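Local structure of putative epimerase (Burkholderia cenocepacia, 4LW8) at residues S135-Y140 with R184-T189; S221-D226 with N248-R253; A145-E150 with S288-R293; A130-S135 with P179-R184. The protein is a putative NAD(P)-dependent sugar-nucleotide epimerase or dehydratase of the short-chain dehydrogenase type, probably acting in the biosynthesis of lipopolysaccharide O-antigen. All blocks are in the same frame, centred on the assembly; numbering follows the deposited sequence.

Contact 1: S135-Y140 with R184-T189; sequences SSANIY and RPFNYT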
loop_
_atom_site.group_PDB
_atom_site.type_symbol
_atom_site.label_atom_id
_atom_site.label_comp_id
_atom_site.label_asym_id
_atom_site.label_seq_id
_atom_site.Cartn_x
_atom_site.Cartn_y
_atom_site.Cartn_z
ATOM N N SER A 135 2.022 -4.464 12.379
ATOM C CA SER A 135 1.554 -3.315 11.623
ATOM C C SER A 135 1.396 -2.179 12.621
ATOM O O SER A 135 2.182 -2.051 13.572
ATOM C CB SER A 135 0.237 -3.623 10.901
ATOM O OG SER A 135 -0.163 -2.558 10.051
ATOM N N SER A 136 0.388 -1.343 12.414
ATOM C CA SER A 136 0.160 -0.221 13.313
ATOM C C SER A 136 -1.290 0.232 13.254
ATOM O O SER A 136 -1.903 0.198 12.200
ATOM C CB SER A 136 1.070 0.954 12.955
ATOM O OG SER A 136 0.675 2.106 13.687
ATOM N N ALA A 137 -1.829 0.690 14.375
ATOM C CA ALA A 137 -3.161 1.280 14.357
ATOM C C ALA A 137 -3.190 2.606 13.590
ATOM O O ALA A 137 -4.267 3.157 13.355
ATOM C CB ALA A 137 -3.676 1.478 15.770
ATOM N N ASN A 138 -2.027 3.135 13.204
ATOM C CA ASN A 138 -1.979 4.376 12.434
ATOM C C ASN A 138 -2.603 4.192 11.049
ATOM O O ASN A 138 -2.909 5.162 10.367
ATOM C CB ASN A 138 -0.537 4.889 12.301
ATOM C CG ASN A 138 0.014 5.453 13.610
ATOM O OD1 ASN A 138 -0.652 5.416 14.646
ATOM N ND2 ASN A 138 1.241 5.973 13.563
ATOM N N ILE A 139 -2.783 2.936 10.637
ATOM C CA ILE A 139 -3.438 2.688 9.353
ATOM C C ILE A 139 -4.899 3.180 9.352
ATOM O O ILE A 139 -5.467 3.435 8.280
ATOM C CB ILE A 139 -3.375 1.184 8.957
ATOM C CG1 ILE A 139 -4.181 0.292 9.918
ATOM C CG2 ILE A 139 -1.916 0.714 8.851
ATOM C CD1 ILE A 139 -5.642 0.031 9.502
ATOM N N TYR A 140 -5.511 3.306 10.535
ATOM C CA TYR A 140 -6.887 3.840 10.629
ATOM C C TYR A 140 -6.903 5.359 10.435
ATOM O O TYR A 140 -7.942 5.937 10.108
ATOM C CB TYR A 140 -7.544 3.499 11.978
ATOM C CG TYR A 140 -7.689 2.008 12.252
ATOM C CD1 TYR A 140 -8.564 1.216 11.511
ATOM C CD2 TYR A 140 -6.942 1.393 13.257
ATOM C CE1 TYR A 140 -8.687 -0.166 11.767
ATOM C CE2 TYR A 140 -7.049 0.027 13.513
ATOM C CZ TYR A 140 -7.928 -0.747 12.771
ATOM O OH TYR A 140 -8.026 -2.101 13.031
ATOM N N ARG A 184 -2.165 -4.845 14.927
ATOM C CA ARG A 184 -2.248 -3.387 14.796
ATOM C C ARG A 184 -2.216 -2.734 16.173
ATOM O O ARG A 184 -3.268 -2.427 16.733
ATOM C CB ARG A 184 -3.516 -2.948 14.049
ATOM C CG ARG A 184 -3.513 -3.236 12.564
ATOM C CD ARG A 184 -4.896 -3.020 11.964
ATOM N NE ARG A 184 -4.891 -3.246 10.526
ATOM C CZ ARG A 184 -5.987 -3.301 9.774
ATOM N NH1 ARG A 184 -7.181 -3.134 10.325
ATOM N NH2 ARG A 184 -5.879 -3.527 8.467
ATOM N N PRO A 185 -1.012 -2.542 16.733
ATOM C CA PRO A 185 -0.920 -1.922 18.059
ATOM C C PRO A 185 -1.361 -0.475 18.036
ATOM O O PRO A 185 -1.042 0.268 17.100
ATOM C CB PRO A 185 0.581 -2.016 18.395
ATOM C CG PRO A 185 1.264 -2.034 17.021
ATOM C CD PRO A 185 0.322 -2.886 16.186
ATOM N N PHE A 186 -2.098 -0.068 19.051
ATOM C CA PHE A 186 -2.319 1.361 19.261
ATOM C C PHE A 186 -1.085 1.914 19.978
ATOM O O PHE A 186 -0.090 1.198 20.087
ATOM C CB PHE A 186 -3.623 1.601 20.030
ATOM C CG PHE A 186 -4.848 1.496 19.158
ATOM C CD1 PHE A 186 -5.179 0.287 18.551
ATOM C CD2 PHE A 186 -5.628 2.624 18.886
ATOM C CE1 PHE A 186 -6.287 0.184 17.715
ATOM C CE2 PHE A 186 -6.750 2.535 18.040
ATOM C CZ PHE A 186 -7.078 1.313 17.458
ATOM N N ASN A 187 -1.123 3.166 20.434
ATOM C CA ASN A 187 0.034 3.771 21.107
ATOM C C ASN A 187 0.471 2.987 22.322
ATOM O O ASN A 187 -0.353 2.600 23.151
ATOM C CB ASN A 187 -0.270 5.211 21.549
ATOM C CG ASN A 187 -0.938 6.013 20.454
ATOM O OD1 ASN A 187 -0.265 6.543 19.575
ATOM N ND2 ASN A 187 -2.271 6.070 20.476
ATOM N N TYR A 188 1.775 2.783 22.455
ATOM C CA TYR A 188 2.273 2.137 23.654
ATOM C C TYR A 188 3.644 2.664 24.010
ATOM O O TYR A 188 4.362 3.222 23.167
ATOM C CB TYR A 188 2.292 0.611 23.493
ATOM C CG TYR A 188 3.235 0.060 22.432
ATOM C CD1 TYR A 188 4.532 -0.331 22.762
ATOM C CD2 TYR A 188 2.818 -0.101 21.109
ATOM C CE1 TYR A 188 5.394 -0.858 21.806
ATOM C CE2 TYR A 188 3.670 -0.624 20.147
ATOM C CZ TYR A 188 4.959 -1.005 20.503
ATOM O OH TYR A 188 5.804 -1.535 19.553
ATOM N N THR A 189 3.999 2.504 25.272
ATOM C CA THR A 189 5.205 3.123 25.775
ATOM C C THR A 189 5.729 2.335 26.964
ATOM O O THR A 189 5.140 1.328 27.361
ATOM C CB THR A 189 4.958 4.596 26.171
ATOM O OG1 THR A 189 6.216 5.254 26.360
ATOM C CG2 THR A 189 4.139 4.690 27.467
HETATM O O HOH W 1 1.833 1.947 16.373
#

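Contact 2: S221-D226 with N248-R253; sequences SRDFSD and NVCSER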
loop_
_atom_site.group_PDB
_atom_site.type_symbol
_atom_site.label_atom_id
_atom_site.label_comp_id
_atom_site.label_asym_id
_atom_site.label_seq_id
_atom_site.Cartn_x
_atom_site.Cartn_y
_atom_site.Cartn_z
ATOM N N SER A 221 -8.006 12.827 23.367
ATOM C CA SER A 221 -7.867 11.544 24.074
ATOM C C SER A 221 -7.448 10.419 23.144
ATOM O O SER A 221 -8.001 10.275 22.048
ATOM C CB SER A 221 -9.180 11.151 24.768
ATOM O OG SER A 221 -9.541 12.082 25.772
ATOM N N ARG A 222 -6.469 9.631 23.579
ATOM C CA ARG A 222 -5.972 8.515 22.782
ATOM C C ARG A 222 -5.714 7.280 23.655
ATOM O O ARG A 222 -5.564 7.377 24.875
ATOM C CB ARG A 222 -4.698 8.918 22.025
ATOM C CG ARG A 222 -4.905 10.020 20.968
ATOM C CD ARG A 222 -5.851 9.578 19.853
ATOM N NE ARG A 222 -5.946 10.569 18.777
ATOM C CZ ARG A 222 -6.929 11.453 18.637
ATOM N NH1 ARG A 222 -7.940 11.482 19.500
ATOM N NH2 ARG A 222 -6.907 12.308 17.621
ATOM N N ASP A 223 -5.653 6.127 22.999
ATOM C CA ASP A 223 -5.500 4.819 23.628
ATOM C C ASP A 223 -4.015 4.533 23.859
ATOM O O ASP A 223 -3.248 4.454 22.900
ATOM C CB ASP A 223 -6.137 3.756 22.716
ATOM C CG ASP A 223 -6.204 2.373 23.347
ATOM O OD1 ASP A 223 -5.219 1.921 23.972
ATOM O OD2 ASP A 223 -7.253 1.718 23.187
ATOM N N PHE A 224 -3.607 4.392 25.121
ATOM C CA PHE A 224 -2.210 4.091 25.458
ATOM C C PHE A 224 -2.046 2.753 26.201
ATOM O O PHE A 224 -2.830 2.427 27.087
ATOM C CB PHE A 224 -1.607 5.198 26.321
ATOM C CG PHE A 224 -1.491 6.524 25.630
ATOM C CD1 PHE A 224 -0.430 6.788 24.782
ATOM C CD2 PHE A 224 -2.422 7.525 25.863
ATOM C CE1 PHE A 224 -0.315 8.023 24.144
ATOM C CE2 PHE A 224 -2.308 8.766 25.239
ATOM C CZ PHE A 224 -1.251 9.008 24.376
ATOM N N SER A 225 -1.012 1.995 25.849
ATOM C CA SER A 225 -0.738 0.710 26.512
ATOM C C SER A 225 0.688 0.637 27.018
ATOM O O SER A 225 1.576 1.367 26.562
ATOM C CB SER A 225 -0.983 -0.477 25.557
ATOM O OG SER A 225 -2.330 -0.518 25.111
ATOM N N ASP A 226 0.893 -0.264 27.963
ATOM C CA ASP A 226 2.204 -0.614 28.463
ATOM C C ASP A 226 2.833 -1.605 27.479
ATOM O O ASP A 226 2.191 -2.585 27.096
ATOM C CB ASP A 226 2.061 -1.223 29.869
ATOM C CG ASP A 226 3.374 -1.371 30.585
ATOM O OD1 ASP A 226 4.287 -2.036 30.049
ATOM O OD2 ASP A 226 3.485 -0.822 31.702
ATOM N N ASN A 248 -6.358 -5.729 16.423
ATOM C CA ASN A 248 -6.020 -4.578 17.258
ATOM C C ASN A 248 -5.336 -5.059 18.539
ATOM O O ASN A 248 -5.748 -6.065 19.131
ATOM C CB ASN A 248 -7.273 -3.778 17.630
ATOM C CG ASN A 248 -7.866 -3.025 16.459
ATOM O OD1 ASN A 248 -7.204 -2.801 15.439
ATOM N ND2 ASN A 248 -9.125 -2.624 16.599
ATOM N N VAL A 249 -4.303 -4.349 18.970
ATOM C CA VAL A 249 -3.739 -4.553 20.307
ATOM C C VAL A 249 -3.771 -3.192 20.993
ATOM O O VAL A 249 -3.130 -2.246 20.537
ATOM C CB VAL A 249 -2.305 -5.151 20.263
ATOM C CG1 VAL A 249 -1.728 -5.309 21.671
ATOM C CG2 VAL A 249 -2.327 -6.510 19.556
ATOM N N CYS A 250 -4.568 -3.083 22.053
ATOM C CA CYS A 250 -4.885 -1.782 22.662
ATOM C C CYS A 250 -5.466 -1.969 24.057
ATOM O O CYS A 250 -5.829 -3.083 24.429
ATOM C CB CYS A 250 -5.872 -1.008 21.794
ATOM S SG CYS A 250 -7.365 -1.959 21.435
ATOM N N SER A 251 -5.544 -0.879 24.819
ATOM C CA SER A 251 -5.993 -0.923 26.213
ATOM C C SER A 251 -7.504 -0.766 26.306
ATOM O O SER A 251 -8.093 -1.089 27.324
ATOM C CB SER A 251 -5.328 0.190 27.034
ATOM O OG SER A 251 -5.950 1.452 26.763
ATOM N N GLU A 252 -8.099 -0.223 25.246
ATOM C CA GLU A 252 -9.523 0.136 25.195
ATOM C C GLU A 252 -9.840 1.304 26.129
ATOM O O GLU A 252 -10.997 1.624 26.356
ATOM C CB GLU A 252 -10.427 -1.055 25.539
ATOM C CG GLU A 252 -10.313 -2.220 24.576
ATOM C CD GLU A 252 -11.290 -3.338 24.897
ATOM O OE1 GLU A 252 -11.473 -3.643 26.097
ATOM O OE2 GLU A 252 -11.871 -3.912 23.950
ATOM N N ARG A 253 -8.816 1.949 26.667
ATOM C CA ARG A 253 -9.057 3.172 27.420
ATOM C C ARG A 253 -8.353 4.357 26.772
ATOM O O ARG A 253 -7.183 4.273 26.401
ATOM C CB ARG A 253 -8.605 3.027 28.868
ATOM C CG ARG A 253 -8.861 4.286 29.668
ATOM C CD ARG A 253 -8.902 4.011 31.146
ATOM N NE ARG A 253 -9.052 5.249 31.899
ATOM C CZ ARG A 253 -9.131 5.311 33.222
ATOM N NH1 ARG A 253 -9.082 4.198 33.937
ATOM N NH2 ARG A 253 -9.264 6.485 33.828
#

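Contact 3: A145-E150 with S288-R293; sequences AGVLDE and SLSGSR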
loop_
_atom_site.group_PDB
_atom_site.type_symbol
_atom_site.label_atom_id
_atom_site.label_comp_id
_atom_site.label_asym_id
_atom_site.label_seq_id
_atom_site.Cartn_x
_atom_site.Cartn_y
_atom_site.Cartn_z
ATOM N N ALA A 145 -14.806 7.406 14.206
ATOM C CA ALA A 145 -15.667 6.329 14.685
ATOM C C ALA A 145 -15.619 6.122 16.207
ATOM O O ALA A 145 -16.315 5.244 16.728
ATOM C CB ALA A 145 -15.321 5.030 13.966
ATOM N N GLY A 146 -14.802 6.912 16.908
ATOM C CA GLY A 146 -14.672 6.794 18.357
ATOM C C GLY A 146 -13.904 5.563 18.836
ATOM O O GLY A 146 -12.742 5.660 19.219
ATOM N N VAL A 147 -14.563 4.404 18.827
ATOM C CA VAL A 147 -13.940 3.131 19.198
ATOM C C VAL A 147 -13.757 2.279 17.951
ATOM O O VAL A 147 -14.739 1.899 17.318
ATOM C CB VAL A 147 -14.791 2.340 20.217
ATOM C CG1 VAL A 147 -14.137 0.995 20.541
ATOM C CG2 VAL A 147 -15.021 3.151 21.485
ATOM N N LEU A 148 -12.511 1.979 17.592
ATOM C CA LEU A 148 -12.235 1.281 16.339
ATOM C C LEU A 148 -12.048 -0.236 16.505
ATOM O O LEU A 148 -11.237 -0.680 17.327
ATOM C CB LEU A 148 -10.986 1.868 15.680
ATOM C CG LEU A 148 -10.892 3.396 15.652
ATOM C CD1 LEU A 148 -9.732 3.859 14.782
ATOM C CD2 LEU A 148 -12.184 4.014 15.193
ATOM N N ASP A 149 -12.781 -1.026 15.719
ATOM C CA ASP A 149 -12.484 -2.454 15.622
ATOM C C ASP A 149 -11.840 -2.719 14.263
ATOM O O ASP A 149 -11.610 -1.780 13.498
ATOM C CB ASP A 149 -13.741 -3.321 15.859
ATOM C CG ASP A 149 -14.817 -3.142 14.805
ATOM O OD1 ASP A 149 -14.507 -2.889 13.620
ATOM O OD2 ASP A 149 -16.001 -3.274 15.177
ATOM N N GLU A 150 -11.549 -3.982 13.956
ATOM C CA GLU A 150 -10.762 -4.311 12.764
ATOM C C GLU A 150 -11.510 -4.142 11.434
ATOM O O GLU A 150 -10.900 -4.240 10.365
ATOM C CB GLU A 150 -10.227 -5.746 12.864
ATOM C CG GLU A 150 -9.159 -5.938 13.928
ATOM C CD GLU A 150 -9.718 -6.143 15.318
ATOM O OE1 GLU A 150 -10.956 -6.143 15.476
ATOM O OE2 GLU A 150 -8.911 -6.290 16.266
ATOM N N SER A 288 -11.592 12.231 20.470
ATOM C CA SER A 288 -11.369 10.941 21.097
ATOM C C SER A 288 -11.346 9.814 20.073
ATOM O O SER A 288 -12.213 9.715 19.197
ATOM C CB SER A 288 -12.443 10.663 22.154
ATOM O OG SER A 288 -12.139 9.487 22.884
ATOM N N LEU A 289 -10.347 8.956 20.225
ATOM C CA LEU A 289 -10.127 7.812 19.358
ATOM C C LEU A 289 -9.474 6.705 20.186
ATOM O O LEU A 289 -8.417 6.899 20.784
ATOM C CB LEU A 289 -9.247 8.207 18.161
ATOM C CG LEU A 289 -9.101 7.264 16.963
ATOM C CD1 LEU A 289 -8.757 8.056 15.714
ATOM C CD2 LEU A 289 -8.029 6.225 17.223
ATOM N N SER A 290 -10.094 5.537 20.217
ATOM C CA SER A 290 -9.514 4.424 20.961
ATOM C C SER A 290 -9.805 3.127 20.235
ATOM O O SER A 290 -10.561 3.116 19.263
ATOM C CB SER A 290 -10.065 4.386 22.386
ATOM O OG SER A 290 -11.481 4.295 22.351
ATOM N N GLY A 291 -9.204 2.038 20.702
ATOM C CA GLY A 291 -9.364 0.767 20.031
ATOM C C GLY A 291 -10.218 -0.216 20.800
ATOM O O GLY A 291 -10.302 -0.158 22.025
ATOM N N SER A 292 -10.847 -1.126 20.068
ATOM C CA SER A 292 -11.455 -2.308 20.666
ATOM C C SER A 292 -10.553 -3.522 20.474
ATOM O O SER A 292 -10.160 -3.826 19.345
ATOM C CB SER A 292 -12.829 -2.584 20.047
ATOM O OG SER A 292 -13.244 -3.915 20.320
ATOM N N ARG A 293 -10.260 -4.237 21.559
ATOM C CA ARG A 293 -9.496 -5.476 21.461
ATOM C C ARG A 293 -10.421 -6.684 21.652
ATOM O O ARG A 293 -9.991 -7.764 22.078
ATOM C CB ARG A 293 -8.346 -5.513 22.483
ATOM C CG ARG A 293 -8.750 -5.596 23.964
ATOM C CD ARG A 293 -7.681 -6.357 24.782
ATOM N NE ARG A 293 -6.363 -5.721 24.695
ATOM C CZ ARG A 293 -5.208 -6.324 24.982
ATOM N NH1 ARG A 293 -5.198 -7.590 25.378
ATOM N NH2 ARG A 293 -4.059 -5.665 24.871
HETATM O O HOH W 2 -11.790 -6.017 18.035
#

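Contact 4: A130-S135 with P179-R184; sequences AVLLAS and PIVIAR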
loop_
_atom_site.group_PDB
_atom_site.type_symbol
_atom_site.label_atom_id
_atom_site.label_comp_id
_atom_site.label_asym_id
_atom_site.label_seq_id
_atom_site.Cartn_x
_atom_site.Cartn_y
_atom_site.Cartn_z
ATOM N N ALA A 130 4.226 -19.966 13.297
ATOM C CA ALA A 130 3.566 -18.669 13.470
ATOM C C ALA A 130 4.492 -17.518 13.088
ATOM O O ALA A 130 5.643 -17.454 13.539
ATOM C CB ALA A 130 3.089 -18.505 14.896
ATOM N N VAL A 131 3.980 -16.626 12.245
ATOM C CA VAL A 131 4.695 -15.433 11.817
ATOM C C VAL A 131 3.857 -14.205 12.173
ATOM O O VAL A 131 2.846 -13.951 11.557
ATOM C CB VAL A 131 4.965 -15.461 10.305
ATOM C CG1 VAL A 131 5.760 -14.221 9.854
ATOM C CG2 VAL A 131 5.685 -16.751 9.923
ATOM N N LEU A 132 4.280 -13.452 13.178
ATOM C CA LEU A 132 3.534 -12.290 13.631
ATOM C C LEU A 132 4.155 -11.030 13.058
ATOM O O LEU A 132 5.324 -10.744 13.299
ATOM C CB LEU A 132 3.525 -12.204 15.158
ATOM C CG LEU A 132 2.800 -10.991 15.757
ATOM C CD1 LEU A 132 1.301 -10.991 15.412
ATOM C CD2 LEU A 132 3.006 -10.947 17.251
ATOM N N LEU A 133 3.380 -10.278 12.293
ATOM C CA LEU A 133 3.879 -9.027 11.745
ATOM C C LEU A 133 3.300 -7.850 12.524
ATOM O O LEU A 133 2.092 -7.774 12.744
ATOM C CB LEU A 133 3.523 -8.921 10.267
ATOM C CG LEU A 133 3.902 -10.159 9.439
ATOM C CD1 LEU A 133 3.482 -10.009 7.999
ATOM C CD2 LEU A 133 5.384 -10.433 9.501
ATOM N N ALA A 134 4.156 -6.926 12.938
ATOM C CA ALA A 134 3.666 -5.739 13.623
ATOM C C ALA A 134 3.316 -4.667 12.606
ATOM O O ALA A 134 4.195 -4.040 12.030
ATOM C CB ALA A 134 4.709 -5.223 14.634
ATOM N N SER A 135 2.022 -4.464 12.379
ATOM C CA SER A 135 1.554 -3.315 11.623
ATOM C C SER A 135 1.396 -2.179 12.621
ATOM O O SER A 135 2.182 -2.051 13.572
ATOM C CB SER A 135 0.237 -3.623 10.901
ATOM O OG SER A 135 -0.163 -2.558 10.051
ATOM N N PRO A 179 1.878 -19.185 7.972
ATOM C CA PRO A 179 0.820 -18.814 8.924
ATOM C C PRO A 179 1.049 -17.414 9.482
ATOM O O PRO A 179 1.829 -17.232 10.416
ATOM C CB PRO A 179 0.945 -19.865 10.015
ATOM C CG PRO A 179 2.400 -20.252 9.990
ATOM C CD PRO A 179 2.857 -20.118 8.564
ATOM N N ILE A 180 0.354 -16.436 8.914
ATOM C CA ILE A 180 0.681 -15.031 9.156
ATOM C C ILE A 180 -0.396 -14.347 9.980
ATOM O O ILE A 180 -1.571 -14.374 9.624
ATOM C CB ILE A 180 0.874 -14.263 7.820
ATOM C CG1 ILE A 180 2.093 -14.817 7.078
ATOM C CG2 ILE A 180 1.036 -12.731 8.064
ATOM C CD1 ILE A 180 2.233 -14.324 5.636
ATOM N N VAL A 181 0.021 -13.747 11.089
ATOM C CA VAL A 181 -0.862 -13.004 11.976
ATOM C C VAL A 181 -0.413 -11.559 11.960
ATOM O O VAL A 181 0.790 -11.282 12.032
ATOM C CB VAL A 181 -0.829 -13.567 13.410
ATOM C CG1 VAL A 181 -1.850 -12.864 14.284
ATOM C CG2 VAL A 181 -1.114 -15.068 13.375
ATOM N N ILE A 182 -1.370 -10.640 11.836
ATOM C CA ILE A 182 -1.035 -9.224 11.775
ATOM C C ILE A 182 -1.524 -8.517 13.043
ATOM O O ILE A 182 -2.685 -8.650 13.433
ATOM C CB ILE A 182 -1.637 -8.537 10.508
ATOM C CG1 ILE A 182 -1.054 -9.149 9.217
ATOM C CG2 ILE A 182 -1.370 -7.033 10.567
ATOM C CD1 ILE A 182 -1.769 -8.743 7.929
ATOM N N ALA A 183 -0.630 -7.781 13.701
ATOM C CA ALA A 183 -1.024 -7.004 14.858
ATOM C C ALA A 183 -1.105 -5.522 14.485
ATOM O O ALA A 183 -0.258 -5.015 13.741
ATOM C CB ALA A 183 -0.049 -7.243 16.025
ATOM N N ARG A 184 -2.165 -4.845 14.927
ATOM C CA ARG A 184 -2.248 -3.387 14.796
ATOM C C ARG A 184 -2.216 -2.734 16.173
ATOM O O ARG A 184 -3.268 -2.427 16.733
ATOM C CB ARG A 184 -3.516 -2.948 14.049
ATOM C CG ARG A 184 -3.513 -3.236 12.564
ATOM C CD ARG A 184 -4.896 -3.020 11.964
ATOM N NE ARG A 184 -4.891 -3.246 10.526
ATOM C CZ ARG A 184 -5.987 -3.301 9.774
ATOM N NH1 ARG A 184 -7.181 -3.134 10.325
ATOM N NH2 ARG A 184 -5.879 -3.527 8.467
#

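Contact 1: S135-Y140 with R184-T189
Arg184 swings CG to the side of its own backbone N (chi1 -72°) and then runs extended to NE, which carries its guanidinium across the side chains of Ile139 and Tyr140. Ile139 in turn holds CG1 in the crowded position between its backbone N and carbonyl carbon, and from there CD1 reaches over the centre of one guanidinium face, 3.4 Å from Arg184 CZ. The same methyl sits above the Tyr140 ring, whose plane stands almost perpendicular to the guanidinium. Tyr140 OH meets the edge of that group: Arg184 NH1 donates to it at 3.0 Å, close to the guanidinium plane. The hydroxyl is also bonded to Asn248 OD1, while Arg184 NH2 forms a salt bridge with Glu168, which bonds Ser135 OG as well. The buried guanidinium is thus fixed in rotation, its charge met by the Glu168 carboxylate.

Further along, Ala137 CB lies over the Phe186 ring in a CH-pi contact, 3.4 Å from the centroid. Phe186 CZ also touches Tyr140 CE2 at 4.1 Å. The backbone of the same alanine takes part too, Ala137 N donating to Pro185 O at 2.9 Å from above the carbonyl plane. Ser136 OG accepts from Asn138 N at 2.9 Å, an ST turn at the start of the short 3-10 segment, and a water on the same hydroxyl reaches weakly to Pro185 O. The SSANIY sequence, turning away after strand 130-134 of the Rossmann sheet, fits the loop that in extended short-chain dehydrogenases borders the nucleotide and substrate cleft.

Contact 2: S221-D226 with N248-R253
The carboxylate of Asp223 receives the turn at Ser251 and Glu252 with both oxygens. OD1 takes two donors: Ser251 N comes in on its syn lone pair at 2.9 Å, nearly straight (163°), while Ser251 OG donates to the same OD1 at 2.9 Å from well above the carboxylate plane. Glu252 N reaches Asp223 OD2 at 3.0 Å along a more bent line, and that oxygen accepts from Gly291 N as well. Four donors on one buried carboxylate hold it against rotation and probably keep it ionised. Its reach comes from a chi1 of -172°, which sets CG opposite the backbone N.

Ser251 OG works both ways, accepting from Arg253 N at 2.9 Å in an ST turn just past the end of strand 246-249. Strand 221-226 pairs in parallel with strand 180-189 and with strand 288-291, and thus links the Rossmann sheet to the strands of the C-terminal part, consistent with an extended short-chain dehydrogenase.

Around the polar centre the packing is close. Asp223 CA points its hydrogen at Arg253 O (3.3 Å), Cys250 CB rests 3.4 Å from Asp223 OD2, and Ser251 CB lies 3.4 Å from Phe224 O. Farther out, Cys250 leans on Phe186, Ser225 on Val230 of helix 227-240, and the carboxylate of Glu252 turns away to a salt bridge with Arg297.

Contact 3: A145-E150 with S288-R293
Val147 lies beside Ser290 and Leu148 beside Gly291 in a short parallel beta pairing, by which strand 147-148 joins the edge of strand 288-291 in the C-terminal region of this extended short-chain dehydrogenase fold. Three backbone hydrogen bonds hold it, Ser290 N to Gly146 O, Leu148 N to Ser290 O and Ser292 N to Leu148 O, each 2.8 Å; the last comes in from above the carbonyl plane, although its N-H...O angle is a straight 172°. Gly146 enters the pairing with a positive phi of 73°, as the chain turns out of the preceding loop.

Side-chain packing divides between the two faces. With Ser290, Val147 shares one face, its CG2 3.8 Å from Ser290 OG, and its CG1, placed anti to the backbone N, extends along the strand to Ser292 CB at 3.8 Å. On the other face the contact is apolar: Leu148 CD1 meets Leu289 CD2 at 3.8 Å, the two side chains crossing at a slant, and Leu148 also packs on Tyr140.

The polar contacts gather at the C-terminal end, round Glu150. Its chain bends at chi2 and sends OE2 to Asn248 N, and a bound HEPES molecule, probably from the crystallisation liquor, lies about 6 Å from this side chain. Past the paired residues one water donates to both segments, 2.7 Å to Glu150 OE1 and 3.0 Å to Ser292 O.

Contact 4: A130-S135 with P179-R184
Val131 to Ala134 run alongside Ile180 to Ala183, neighbouring inner strands of the Rossmann sheet, with five backbone hydrogen bonds between them. Val131 N donates to Pro179 O at 2.9 Å, Val181 N returns to Val131 O, and the alternation continues through Leu133 N to Val181 O, Ala183 N to Leu133 O and Ser135 N to Ala183 O. The bond from Ser135 N to Ala183 O is short, 2.7 Å, but bent to 136° as the first chain peels away.

Side chains alternate between the two faces. Leu132 carries CG opposite its backbone N (chi1 178°) and bends CD1 back over the neighbouring strand, 3.8 Å from Val181 CG1 and 4.0 Å from Ala183 CB. On the other face Leu133 CD1 meets Ile180 CG2 at 3.7 Å.

A helix packs on each face. Helix 227-240 lies on the Leu132 and Ala183 face through Tyr234, and helix 159-172 on the Leu133 and Ile182 face, where Ala171 touches Leu133. Lys164 of the latter helix donates to Ala134 O. At the C-terminal end Ser135 CB rests against the neighbouring strand, 3.2 Å from Ala183 O and 3.8 Å from Ile182 CG2.

Contacts 1 and 4 are buried and share Ser135 and Arg184: in contact 4 these end a regular parallel pairing of aliphatic strands, and beyond them the segments of contact 1 meet through arginine, tyrosine and phenylalanine side chains. Contacts 2 and 3 are only partly buried and bring in strands 221-226 and 288-291, which are sheet neighbours. Contact 2 rests on a carboxylate gripping a turn, contact 3 on backbone bonds at a more exposed edge. Asn248 of contact 2 links it to contacts 1 and 3, bonding Tyr140 and Glu150, while Phe186 of contact 1 packs on both Cys250 and Gly291.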